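Local coordinates for halohydrin epoxidase A (Corynebacterium sp., PDB 4Z9F), which probably catalyses the reversible conversion of halohydrins into epoxides with release of hydrogen halide, on a fold related to short-chain dehydrogenases/reductases, at residues A13-Y26 against P213-S225. The protein carries 1 engineered substitution. Sequence-based numbering, arbitrary orientation.
Sequences AGPAAVEALTRDGY and PDEMGALITFLAS
A20 meets G217 where two helices of the Rossmann-type fold, 14-23 and 213-224, cross at -60° on one face of the parallel sheet. A20 CB lies 3.4 Å from G217 CA, and with no side chain at G217 the axes close to 8.1 Å. One turn earlier, A16 CB rests 3.4 Å from P213 O and also touches M216 CG. Deeper, toward the sheet, A17 CB meets the tip of I220: CG1 lies beside the backbone N (chi1 -77°) and the chain then extends, carrying CD1 to within 3.7 Å of A17 CB. T221 turns its CG2 toward A20 and L21, touching L21 CD2 at 3.8 Å, the T221 and L21 side chains running alongside one another in opposing senses. The same CD2 sits over the centre of one face of the Y26 ring, 4.0 Å above its plane, and reaches A224 CB. Y26 OH touches A224 CB too, but its hydrogen bond goes to D74. Polar links across the helices run through water: one molecule donates to A16 O and weakly to P213 O, while another joins D24 OD1 to T221 O, its oxygen 2.6 Å from each.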
ATOM      1  N   ALA C  13      10.400 -15.715 -16.013  1.00 21.84           N
ATOM      2  CA  ALA C  13       9.500 -16.770 -15.583  1.00 19.17           C
ATOM      3  C   ALA C  13       9.040 -17.667 -16.724  1.00 21.08           C
ATOM      4  O   ALA C  13       8.230 -18.572 -16.490  1.00 21.99           O
ATOM      5  CB  ALA C  13       8.275 -16.166 -14.881  1.00 19.98           C
ATOM      6  N   GLY C  14       9.536 -17.448 -17.939  1.00 22.31           N
ATOM      7  CA  GLY C  14       9.129 -18.232 -19.090  1.00 23.82           C
ATOM      8  C   GLY C  14       9.271 -19.730 -18.896  1.00 22.34           C
ATOM      9  O   GLY C  14       8.293 -20.482 -18.967  1.00 27.60           O
ATOM     10  N   PRO C  15      10.495 -20.202 -18.636  1.00 23.08           N
ATOM     11  CA  PRO C  15      10.691 -21.655 -18.479  1.00 22.32           C
ATOM     12  C   PRO C  15       9.810 -22.288 -17.420  1.00 22.65           C
ATOM     13  O   PRO C  15       9.299 -23.399 -17.619  1.00 20.08           O
ATOM     14  CB  PRO C  15      12.182 -21.759 -18.124  1.00 22.52           C
ATOM     15  CG  PRO C  15      12.792 -20.598 -18.847  1.00 23.56           C
ATOM     16  CD  PRO C  15      11.774 -19.484 -18.762  1.00 23.37           C
ATOM     17  N   ALA C  16       9.601 -21.610 -16.294  1.00 22.27           N
ATOM     18  CA  ALA C  16       8.750 -22.180 -15.255  1.00 20.40           C
ATOM     19  C   ALA C  16       7.308 -22.303 -15.734  1.00 20.30           C
ATOM     20  O   ALA C  16       6.636 -23.305 -15.455  1.00 22.36           O
ATOM     21  CB  ALA C  16       8.824 -21.324 -13.984  1.00 21.31           C
ATOM     22  N   ALA C  17       6.825 -21.285 -16.445  1.00 22.02           N
ATOM     23  CA  ALA C  17       5.445 -21.274 -16.914  1.00 21.62           C
ATOM     24  C   ALA C  17       5.241 -22.321 -18.003  1.00 20.85           C
ATOM     25  O   ALA C  17       4.273 -23.086 -17.970  1.00 21.33           O
ATOM     26  CB  ALA C  17       5.087 -19.879 -17.417  1.00 21.25           C
ATOM     27  N   VAL C  18       6.156 -22.369 -18.970  1.00 24.26           N
ATOM     28  CA  VAL C  18       6.034 -23.319 -20.074  1.00 22.80           C
ATOM     29  C   VAL C  18       6.045 -24.751 -19.551  1.00 23.03           C
ATOM     30  O   VAL C  18       5.248 -25.595 -19.981  1.00 25.71           O
ATOM     31  CB  VAL C  18       7.150 -23.069 -21.109  1.00 21.87           C
ATOM     32  CG1 VAL C  18       7.179 -24.185 -22.151  1.00 29.04           C
ATOM     33  CG2 VAL C  18       6.963 -21.716 -21.773  1.00 26.10           C
ATOM     34  N   GLU C  19       6.920 -25.043 -18.585  1.00 25.78           N
ATOM     35  CA  GLU C  19       6.939 -26.387 -18.018  1.00 23.44           C
ATOM     36  C   GLU C  19       5.685 -26.682 -17.205  1.00 27.03           C
ATOM     37  O   GLU C  19       5.105 -27.765 -17.331  1.00 22.10           O
ATOM     38  CB  GLU C  19       8.181 -26.591 -17.154  1.00 29.23           C
ATOM     39  CG  GLU C  19       8.151 -27.908 -16.380  1.00 30.75           C
ATOM     40  CD  GLU C  19       9.444 -28.718 -16.517  1.00 49.54           C
ATOM     41  OE1 GLU C  19       9.801 -29.407 -15.530  1.00 57.23           O
ATOM     42  OE2 GLU C  19      10.081 -28.662 -17.601  1.00 46.21           O
ATOM     43  N   ALA C  20       5.258 -25.754 -16.344  1.00 20.64           N
ATOM     44  CA  ALA C  20       4.130 -26.064 -15.471  1.00 22.08           C
ATOM     45  C   ALA C  20       2.836 -26.226 -16.261  1.00 20.29           C
ATOM     46  O   ALA C  20       2.052 -27.142 -15.996  1.00 23.39           O
ATOM     47  CB  ALA C  20       3.967 -24.979 -14.414  1.00 26.44           C
ATOM     48  N   LEU C  21       2.594 -25.341 -17.222  1.00 26.02           N
ATOM     49  CA  LEU C  21       1.370 -25.422 -18.011  1.00 21.05           C
ATOM     50  C   LEU C  21       1.362 -26.668 -18.890  1.00 25.15           C
ATOM     51  O   LEU C  21       0.315 -27.304 -19.056  1.00 26.00           O
ATOM     52  CB  LEU C  21       1.216 -24.153 -18.848  1.00 19.19           C
ATOM     53  CG  LEU C  21       1.006 -22.885 -18.004  1.00 15.49           C
ATOM     54  CD1 LEU C  21       1.290 -21.633 -18.811  1.00 24.47           C
ATOM     55  CD2 LEU C  21      -0.417 -22.892 -17.493  1.00 21.48           C
ATOM     56  N   THR C  22       2.521 -27.036 -19.452  1.00 21.96           N
ATOM     57  CA  THR C  22       2.598 -28.248 -20.266  1.00 26.24           C
ATOM     58  C   THR C  22       2.271 -29.483 -19.431  1.00 25.96           C
ATOM     59  O   THR C  22       1.473 -30.335 -19.841  1.00 28.39           O
ATOM     60  CB  THR C  22       3.989 -28.379 -20.907  1.00 21.87           C
ATOM     61  OG1 THR C  22       4.179 -27.359 -21.897  1.00 29.31           O
ATOM     62  CG2 THR C  22       4.143 -29.739 -21.567  1.00 29.83           C
ATOM     63  N   ARG C  23       2.862 -29.587 -18.235  1.00 29.51           N
ATOM     64  CA  ARG C  23       2.560 -30.703 -17.353  1.00 24.86           C
ATOM     65  C   ARG C  23       1.120 -30.658 -16.856  1.00 27.54           C
ATOM     66  O   ARG C  23       0.569 -31.702 -16.489  1.00 31.12           O
ATOM     67  CB  ARG C  23       3.556 -30.725 -16.182  1.00 33.40           C
ATOM     68  CG  ARG C  23       3.114 -31.472 -14.941  1.00 34.43           C
ATOM     69  CD  ARG C  23       4.298 -31.849 -14.048  1.00 43.67           C
ATOM     70  NE  ARG C  23       4.899 -30.669 -13.423  1.00 54.09           N
ATOM     71  CZ  ARG C  23       4.559 -30.183 -12.228  1.00 50.96           C
ATOM     72  NH1 ARG C  23       3.606 -30.773 -11.510  1.00 46.64           N
ATOM     73  NH2 ARG C  23       5.171 -29.094 -11.751  1.00 47.41           N
ATOM     74  N   ASP C  24       0.487 -29.490 -16.871  1.00 25.56           N
ATOM     75  CA  ASP C  24      -0.894 -29.359 -16.441  1.00 29.09           C
ATOM     76  C   ASP C  24      -1.887 -29.632 -17.565  1.00 30.00           C
ATOM     77  O   ASP C  24      -3.097 -29.489 -17.355  1.00 29.40           O
ATOM     78  CB  ASP C  24      -1.125 -27.955 -15.864  1.00 28.37           C
ATOM     79  CG  ASP C  24      -2.398 -27.858 -15.038  1.00 30.29           C
ATOM     80  OD1 ASP C  24      -3.003 -26.763 -15.013  1.00 31.00           O
ATOM     81  OD2 ASP C  24      -2.789 -28.870 -14.408  1.00 29.56           O
ATOM     82  N   GLY C  25      -1.409 -30.002 -18.751  1.00 29.48           N
ATOM     83  CA  GLY C  25      -2.281 -30.395 -19.836  1.00 24.87           C
ATOM     84  C   GLY C  25      -2.483 -29.380 -20.936  1.00 31.14           C
ATOM     85  O   GLY C  25      -3.283 -29.637 -21.843  1.00 30.77           O
ATOM     86  N   TYR C  26      -1.791 -28.245 -20.895  1.00 23.60           N
ATOM     87  CA  TYR C  26      -1.932 -27.221 -21.919  1.00 25.76           C
ATOM     88  C   TYR C  26      -1.036 -27.494 -23.125  1.00 29.50           C
ATOM     89  O   TYR C  26       0.043 -28.081 -23.017  1.00 24.84           O
ATOM     90  CB  TYR C  26      -1.572 -25.836 -21.373  1.00 24.18           C
ATOM     91  CG  TYR C  26      -2.559 -25.221 -20.396  1.00 21.98           C
ATOM     92  CD1 TYR C  26      -2.784 -25.797 -19.160  1.00 24.25           C
ATOM     93  CD2 TYR C  26      -3.223 -24.039 -20.701  1.00 21.63           C
ATOM     94  CE1 TYR C  26      -3.669 -25.235 -18.249  1.00 25.19           C
ATOM     95  CE2 TYR C  26      -4.108 -23.463 -19.797  1.00 23.19           C
ATOM     96  CZ  TYR C  26      -4.322 -24.074 -18.569  1.00 25.51           C
ATOM     97  OH  TYR C  26      -5.199 -23.531 -17.652  1.00 25.16           O
ATOM     98  N   PRO C 213      11.589 -22.810  -9.475  1.00 22.41           N
ATOM     99  CA  PRO C 213      10.782 -22.783 -10.709  1.00 21.09           C
ATOM    100  C   PRO C 213       9.417 -23.442 -10.559  1.00 20.83           C
ATOM    101  O   PRO C 213       8.418 -22.862 -11.007  1.00 21.48           O
ATOM    102  CB  PRO C 213      11.672 -23.534 -11.716  1.00 20.47           C
ATOM    103  CG  PRO C 213      13.047 -23.337 -11.219  1.00 25.11           C
ATOM    104  CD  PRO C 213      12.946 -23.335  -9.716  1.00 22.30           C
ATOM    105  N   ASP C 214       9.332 -24.615  -9.911  1.00 18.23           N
ATOM    106  CA  ASP C 214       8.045 -25.310  -9.827  1.00 22.88           C
ATOM    107  C   ASP C 214       7.077 -24.606  -8.890  1.00 23.24           C
ATOM    108  O   ASP C 214       5.863 -24.835  -8.978  1.00 21.27           O
ATOM    109  CB  ASP C 214       8.219 -26.774  -9.392  1.00 25.26           C
ATOM    110  CG  ASP C 214       8.741 -26.925  -7.959  1.00 27.44           C
ATOM    111  OD1 ASP C 214       7.926 -26.915  -7.009  1.00 27.25           O
ATOM    112  OD2 ASP C 214       9.969 -27.087  -7.783  1.00 26.46           O
ATOM    113  N   GLU C 215       7.586 -23.752  -8.003  1.00 20.40           N
ATOM    114  CA  GLU C 215       6.714 -22.981  -7.131  1.00 18.60           C
ATOM    115  C   GLU C 215       6.089 -21.821  -7.887  1.00 21.51           C
ATOM    116  O   GLU C 215       4.910 -21.515  -7.685  1.00 23.47           O
ATOM    117  CB  GLU C 215       7.495 -22.483  -5.916  1.00 18.76           C
ATOM    118  CG  GLU C 215       7.967 -23.606  -5.026  1.00 19.07           C
ATOM    119  CD  GLU C 215       8.787 -23.128  -3.850  1.00 18.68           C
ATOM    120  OE1 GLU C 215       8.453 -23.495  -2.703  1.00 19.07           O
ATOM    121  OE2 GLU C 215       9.769 -22.402  -4.082  1.00 18.65           O
ATOM    122  N   MET C 216       6.874 -21.151  -8.732  1.00 15.93           N
ATOM    123  CA  MET C 216       6.297 -20.190  -9.661  1.00 22.26           C
ATOM    124  C   MET C 216       5.324 -20.890 -10.592  1.00 23.63           C
ATOM    125  O   MET C 216       4.254 -20.354 -10.909  1.00 19.63           O
ATOM    126  CB  MET C 216       7.400 -19.497 -10.463  1.00 18.12           C
ATOM    127  CG  MET C 216       6.910 -18.534 -11.539  1.00 22.29           C
ATOM    128  SD  MET C 216       5.979 -17.109 -10.924  1.00 21.89           S
ATOM    129  CE  MET C 216       7.307 -16.041 -10.374  1.00 19.61           C
ATOM    130  N   GLY C 217       5.677 -22.098 -11.027  1.00 17.56           N
ATOM    131  CA  GLY C 217       4.770 -22.846 -11.878  1.00 21.74           C
ATOM    132  C   GLY C 217       3.447 -23.130 -11.200  1.00 20.92           C
ATOM    133  O   GLY C 217       2.384 -22.973 -11.809  1.00 19.27           O
ATOM    134  N   ALA C 218       3.496 -23.537  -9.923  1.00 20.00           N
ATOM    135  CA  ALA C 218       2.282 -23.884  -9.192  1.00 21.66           C
ATOM    136  C   ALA C 218       1.368 -22.677  -9.013  1.00 20.40           C
ATOM    137  O   ALA C 218       0.140 -22.806  -9.103  1.00 19.38           O
ATOM    138  CB  ALA C 218       2.636 -24.491  -7.837  1.00 19.72           C
ATOM    139  N   LEU C 219       1.942 -21.495  -8.750  1.00 19.07           N
ATOM    140  CA  LEU C 219       1.125 -20.286  -8.653  1.00 17.43           C
ATOM    141  C   LEU C 219       0.448 -19.982  -9.989  1.00 20.65           C
ATOM    142  O   LEU C 219      -0.752 -19.687 -10.038  1.00 19.64           O
ATOM    143  CB  LEU C 219       1.990 -19.103  -8.202  1.00 21.15           C
ATOM    144  CG  LEU C 219       1.318 -17.732  -8.187  1.00 20.84           C
ATOM    145  CD1 LEU C 219       0.154 -17.736  -7.217  1.00 19.42           C
ATOM    146  CD2 LEU C 219       2.315 -16.615  -7.838  1.00 18.36           C
ATOM    147  N   ILE C 220       1.199 -20.091 -11.084  1.00 20.08           N
ATOM    148  CA  ILE C 220       0.663 -19.766 -12.402  1.00 18.21           C
ATOM    149  C   ILE C 220      -0.461 -20.726 -12.789  1.00 21.47           C
ATOM    150  O   ILE C 220      -1.494 -20.304 -13.320  1.00 20.34           O
ATOM    151  CB  ILE C 220       1.803 -19.748 -13.440  1.00 23.30           C
ATOM    152  CG1 ILE C 220       2.618 -18.456 -13.301  1.00 21.62           C
ATOM    153  CG2 ILE C 220       1.261 -19.886 -14.857  1.00 21.32           C
ATOM    154  CD1 ILE C 220       3.819 -18.367 -14.234  1.00 21.24           C
ATOM    155  N   THR C 221      -0.287 -22.027 -12.543  1.00 20.77           N
ATOM    156  CA  THR C 221      -1.351 -22.953 -12.923  1.00 20.79           C
ATOM    157  C   THR C 221      -2.537 -22.864 -11.970  1.00 23.06           C
ATOM    158  O   THR C 221      -3.679 -23.122 -12.377  1.00 19.87           O
ATOM    159  CB  THR C 221      -0.838 -24.397 -13.007  1.00 23.84           C
ATOM    160  OG1 THR C 221      -0.298 -24.817 -11.749  1.00 26.94           O
ATOM    161  CG2 THR C 221       0.222 -24.532 -14.096  1.00 23.74           C
ATOM    162  N   PHE C 222      -2.299 -22.498 -10.703  1.00 19.42           N
ATOM    163  CA  PHE C 222      -3.413 -22.230  -9.801  1.00 18.81           C
ATOM    164  C   PHE C 222      -4.227 -21.038 -10.282  1.00 17.35           C
ATOM    165  O   PHE C 222      -5.465 -21.087 -10.291  1.00 20.49           O
ATOM    166  CB  PHE C 222      -2.907 -21.988  -8.377  1.00 19.78           C
ATOM    167  CG  PHE C 222      -3.997 -21.608  -7.410  1.00 18.97           C
ATOM    168  CD1 PHE C 222      -4.883 -22.562  -6.943  1.00 24.46           C
ATOM    169  CD2 PHE C 222      -4.121 -20.307  -6.963  1.00 21.74           C
ATOM    170  CE1 PHE C 222      -5.877 -22.236  -6.050  1.00 22.24           C
ATOM    171  CE2 PHE C 222      -5.139 -19.966  -6.054  1.00 24.80           C
ATOM    172  CZ  PHE C 222      -6.007 -20.938  -5.609  1.00 21.39           C
ATOM    173  N   LEU C 223      -3.553 -19.964 -10.715  1.00 20.75           N
ATOM    174  CA  LEU C 223      -4.284 -18.830 -11.274  1.00 17.23           C
ATOM    175  C   LEU C 223      -4.997 -19.223 -12.564  1.00 21.07           C
ATOM    176  O   LEU C 223      -6.183 -18.924 -12.736  1.00 19.72           O
ATOM    177  CB  LEU C 223      -3.349 -17.641 -11.508  1.00 17.89           C
ATOM    178  CG  LEU C 223      -2.762 -17.027 -10.221  1.00 16.13           C
ATOM    179  CD1 LEU C 223      -1.836 -15.863 -10.527  1.00 17.26           C
ATOM    180  CD2 LEU C 223      -3.864 -16.585  -9.242  1.00 18.29           C
ATOM    181  N   ALA C 224      -4.308 -19.935 -13.459  1.00 22.30           N
ATOM    182  CA  ALA C 224      -4.906 -20.313 -14.742  1.00 21.08           C
ATOM    183  C   ALA C 224      -6.136 -21.197 -14.588  1.00 20.95           C
ATOM    184  O   ALA C 224      -6.964 -21.243 -15.507  1.00 21.76           O
ATOM    185  CB  ALA C 224      -3.870 -21.029 -15.616  1.00 19.75           C
ATOM    186  N   SER C 225      -6.271 -21.900 -13.456  1.00 18.04           N
ATOM    187  CA  SER C 225      -7.394 -22.805 -13.217  1.00 21.48           C
ATOM    188  C   SER C 225      -8.703 -22.069 -12.964  1.00 22.63           C
ATOM    189  O   SER C 225      -9.776 -22.669 -13.108  1.00 24.17           O
ATOM    190  CB  SER C 225      -7.106 -23.698 -12.006  1.00 24.69           C
ATOM    191  OG  SER C 225      -7.395 -23.014 -10.784  1.00 24.13           O
TER
HETATM  192  O   HOH W   1       7.380 -24.926 -13.476  1.00 24.33           O
HETATM  193  O   HOH W   2      -4.631 -25.095 -13.850  1.00 25.55           O